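Conserved hypothetical protein (Pseudomonas aeruginosa, PDB 1YLL) is of unknown function but belongs to the HutD family of the cupin clan and may be linked to histidine utilisation. Local coordinates at residues 127-130 / 131-135; 182-185 / 186-190. All coordinates share one frame; numbering follows the deposited sequence.

Interaction 1 of 2, residues 127-130 / 131-135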
# COMPACT_ATOMS: atom_id res chain seq x y z
N LEU D 127 -17.67 -9.06 6.07
CA LEU D 127 -17.56 -7.69 5.56
C LEU D 127 -17.56 -7.72 4.04
O LEU D 127 -16.87 -8.53 3.44
CB LEU D 127 -16.25 -7.09 6.05
CG LEU D 127 -16.11 -6.98 7.58
CD1 LEU D 127 -14.64 -6.75 7.97
CD2 LEU D 127 -16.99 -5.87 8.08
N ARG D 128 -18.31 -6.81 3.40
CA ARG D 128 -18.30 -6.77 1.93
C ARG D 128 -17.37 -5.62 1.59
O ARG D 128 -17.66 -4.47 1.92
CB ARG D 128 -19.68 -6.49 1.35
CG ARG D 128 -19.73 -6.68 -0.17
CD ARG D 128 -21.15 -6.52 -0.71
NE ARG D 128 -21.29 -6.96 -2.10
CZ ARG D 128 -21.49 -6.16 -3.13
NH1 ARG D 128 -21.61 -6.67 -4.36
NH2 ARG D 128 -21.56 -4.84 -2.95
N VAL D 129 -16.25 -5.95 0.95
CA VAL D 129 -15.27 -4.94 0.57
C VAL D 129 -15.69 -4.33 -0.78
O VAL D 129 -15.63 -4.99 -1.81
CB VAL D 129 -13.85 -5.55 0.45
CG1 VAL D 129 -12.86 -4.45 0.10
CG2 VAL D 129 -13.44 -6.21 1.76
N GLU D 130 -16.12 -3.08 -0.72
CA GLU D 130 -16.57 -2.36 -1.91
C GLU D 130 -15.60 -1.21 -2.12
O GLU D 130 -15.79 -0.12 -1.60
CB GLU D 130 -17.98 -1.83 -1.68
CG GLU D 130 -19.04 -2.92 -1.65
CD GLU D 130 -20.41 -2.38 -1.30
OE1 GLU D 130 -20.69 -1.21 -1.66
OE2 GLU D 130 -21.21 -3.12 -0.69
N GLY D 131 -14.56 -1.49 -2.88
CA GLY D 131 -13.56 -0.49 -3.14
C GLY D 131 -12.53 -0.53 -2.04
O GLY D 131 -11.41 -0.98 -2.24
N GLU D 132 -12.92 -0.08 -0.85
CA GLU D 132 -11.96 -0.04 0.26
C GLU D 132 -12.67 -0.03 1.61
O GLU D 132 -13.81 0.43 1.72
CB GLU D 132 -11.13 1.23 0.11
CG GLU D 132 -10.03 1.51 1.12
CD GLU D 132 -9.29 2.83 0.77
OE1 GLU D 132 -9.93 3.90 0.82
OE2 GLU D 132 -8.07 2.78 0.45
N LEU D 133 -12.01 -0.58 2.63
CA LEU D 133 -12.53 -0.54 3.98
C LEU D 133 -11.34 -0.71 4.91
O LEU D 133 -10.35 -1.30 4.50
CB LEU D 133 -13.60 -1.63 4.22
CG LEU D 133 -13.32 -3.11 4.41
CD1 LEU D 133 -12.56 -3.38 5.71
CD2 LEU D 133 -14.68 -3.87 4.45
N ASP D 134 -11.42 -0.20 6.14
CA ASP D 134 -10.32 -0.33 7.07
C ASP D 134 -10.84 -0.32 8.50
O ASP D 134 -11.98 0.08 8.76
CB ASP D 134 -9.32 0.83 6.91
CG ASP D 134 -9.82 2.15 7.49
OD1 ASP D 134 -10.90 2.63 7.08
OD2 ASP D 134 -9.13 2.71 8.36
N TRP D 135 -10.02 -0.81 9.43
CA TRP D 135 -10.38 -0.75 10.83
C TRP D 135 -9.07 -0.78 11.61
O TRP D 135 -8.01 -1.06 11.04
CB TRP D 135 -11.25 -1.96 11.25
CG TRP D 135 -10.56 -3.28 11.37
CD1 TRP D 135 -9.97 -3.78 12.50
CD2 TRP D 135 -10.37 -4.27 10.35
NE1 TRP D 135 -9.44 -5.03 12.24
CE2 TRP D 135 -9.68 -5.35 10.93
CE3 TRP D 135 -10.74 -4.34 8.99
CZ2 TRP D 135 -9.33 -6.50 10.21
CZ3 TRP D 135 -10.39 -5.50 8.27
CH2 TRP D 135 -9.70 -6.56 8.89
O HOH W 1 -16.16 -1.32 1.72
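G131 follows E130 at the corner where the chain leaves strand 120-129 and enters strand 132-137. Having no side chain, G131 can take a positive phi of 87°. This brings E132 N back to E130 O at 3.0 Å, a weak, bent hydrogen bond that closes a classic gamma turn. At the corner E130, extended beyond CG, meets R128 in a salt bridge, with NH2 of R128 2.9 Å from OE2 of E130. The oxygen lies in the guanidinium plane, but the bond reaches it from above the carboxylate plane.

E132 sets out away from the first strand at CB. Its backbone still takes part: one water donates to E132 O and accepts from E130 N, bridging the mouth of the turn. L133 carries the apolar contact. With chi1 at 75°, CG sits between the backbone N and the carbonyl carbon. Methyl CD2 then lies 3.8 Å from CG2 of V129 and 3.9 Å from CB of L127. The side chains of L133 and V129 cross at about a right angle. The other methyl, CD1, lies in plane at the edge of the W135 ring. W135 ends the contact more loosely, its CZ3 4.4 Å from CD1 of L127.

Q125 of the second subunit packs on L127, L133 and W135, and R123 of that subunit makes a cation-pi contact with W135. The two strands run at 134° to each other. This is a tight corner between two sheets, turned on a glycine in a gamma turn, consistent with the beta-barrel of a cupin domain.

Interaction 2 of 2, residues 182-185 / 186-190; sequences LTAH and EPAWV
L182 and V190 meet by their methyl groups at the open end of this turn, and their side chains slide past each other in opposite directions. CD1 of L182 lies 3.9 Å from CG2 of V190. That V190 methyl stands between its own backbone N and carbonyl carbon, while CG1 is anti to the carbonyl carbon (chi1 -60°). Nearer the corner, A184 and A188 both direct CB inward. The two methyls face each other loosely at 4.5 Å. A184 CB is closer to the backbone, 3.5 Å from E186 O.

At the corner the side chains turn outward. The ring of H185 leads away from the second strand, and E186 sets out away from the first at CB. P187 brings its CD to 4.1 Å from H185 O.

The inward residues join a wider apolar layer. V129 packs on L182 and A184, I153 on L182, and V151 on A188 and V190. The end-to-end directions of 182-185 and 186-190 differ by 151°. Small and branched residues inside, polar ones at the bend: this is how the chain passes from one sheet to the next, consistent with a cupin-type beta-barrel.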
# COMPACT_ATOMS: atom_id res chain seq x y z
N LEU D 182 -8.42 -3.11 3.52
CA LEU D 182 -8.66 -4.06 2.45
C LEU D 182 -9.16 -3.29 1.26
O LEU D 182 -9.92 -2.32 1.40
CB LEU D 182 -9.73 -5.07 2.85
CG LEU D 182 -9.49 -5.78 4.18
CD1 LEU D 182 -10.69 -6.69 4.43
CD2 LEU D 182 -8.24 -6.57 4.16
N THR D 183 -8.77 -3.74 0.08
CA THR D 183 -9.22 -3.09 -1.14
C THR D 183 -9.62 -4.15 -2.16
O THR D 183 -9.09 -5.26 -2.15
CB THR D 183 -8.11 -2.20 -1.69
OG1 THR D 183 -8.56 -1.60 -2.91
CG2 THR D 183 -6.88 -3.00 -1.95
N ALA D 184 -10.60 -3.83 -3.00
CA ALA D 184 -11.05 -4.76 -4.02
C ALA D 184 -11.64 -4.01 -5.22
O ALA D 184 -12.26 -2.98 -5.05
CB ALA D 184 -12.09 -5.70 -3.43
N HIS D 185 -11.42 -4.52 -6.43
CA HIS D 185 -11.96 -3.89 -7.64
C HIS D 185 -13.44 -4.21 -7.81
O HIS D 185 -14.27 -3.32 -8.04
CB HIS D 185 -11.18 -4.36 -8.87
CG HIS D 185 -9.82 -3.74 -9.00
ND1 HIS D 185 -8.98 -3.56 -7.92
CD2 HIS D 185 -9.16 -3.27 -10.08
CE1 HIS D 185 -7.85 -3.01 -8.33
NE2 HIS D 185 -7.93 -2.82 -9.63
N GLU D 186 -13.76 -5.50 -7.72
CA GLU D 186 -15.13 -5.99 -7.81
C GLU D 186 -15.42 -6.30 -6.34
O GLU D 186 -14.54 -6.79 -5.64
CB GLU D 186 -15.16 -7.27 -8.68
CG GLU D 186 -16.48 -8.07 -8.72
CD GLU D 186 -17.60 -7.43 -9.54
OE1 GLU D 186 -17.33 -6.91 -10.65
OE2 GLU D 186 -18.77 -7.47 -9.09
N PRO D 187 -16.64 -5.96 -5.85
CA PRO D 187 -17.01 -6.22 -4.45
C PRO D 187 -16.75 -7.65 -4.03
O PRO D 187 -17.07 -8.60 -4.76
CB PRO D 187 -18.47 -5.85 -4.42
CG PRO D 187 -18.49 -4.64 -5.33
CD PRO D 187 -17.65 -5.11 -6.50
N ALA D 188 -16.18 -7.81 -2.85
CA ALA D 188 -15.85 -9.15 -2.40
C ALA D 188 -16.11 -9.25 -0.92
O ALA D 188 -15.79 -8.35 -0.15
CB ALA D 188 -14.40 -9.47 -2.70
N TRP D 189 -16.74 -10.37 -0.56
CA TRP D 189 -17.06 -10.66 0.82
C TRP D 189 -15.88 -11.33 1.46
O TRP D 189 -15.26 -12.22 0.87
CB TRP D 189 -18.26 -11.60 0.88
CG TRP D 189 -19.59 -10.93 0.75
CD1 TRP D 189 -20.40 -10.87 -0.37
CD2 TRP D 189 -20.29 -10.22 1.78
NE1 TRP D 189 -21.55 -10.17 -0.09
CE2 TRP D 189 -21.51 -9.76 1.22
CE3 TRP D 189 -20.00 -9.93 3.13
CZ2 TRP D 189 -22.44 -9.03 1.96
CZ3 TRP D 189 -20.91 -9.20 3.86
CH2 TRP D 189 -22.12 -8.75 3.28
N VAL D 190 -15.57 -10.91 2.68
CA VAL D 190 -14.49 -11.50 3.49
C VAL D 190 -15.03 -11.74 4.89
O VAL D 190 -16.03 -11.15 5.27
CB VAL D 190 -13.24 -10.55 3.60
CG1 VAL D 190 -12.66 -10.25 2.21
CG2 VAL D 190 -13.61 -9.26 4.24

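Interactions 1 and 2 are two corners lying side by side, their centres about 6 Å apart. Each joins the same two sheets. Strands 120-129 and 187-197 are neighbours in one, and strands 132-137 and 178-184 in the other. The first pair is tied by probable backbone hydrogen bonds, V129 N to A188 O and L127 N to V190 O, and the second pair by backbone bonds of G131 with A184 and L133 with L182. Both contacts are buried on their inner side and exposed at the bend. The bend of interaction 1 carries a salt bridge, a weak backbone bond and a bridging water. Interaction 1 also meets a second subunit. Interaction 2 holds by apolar packing.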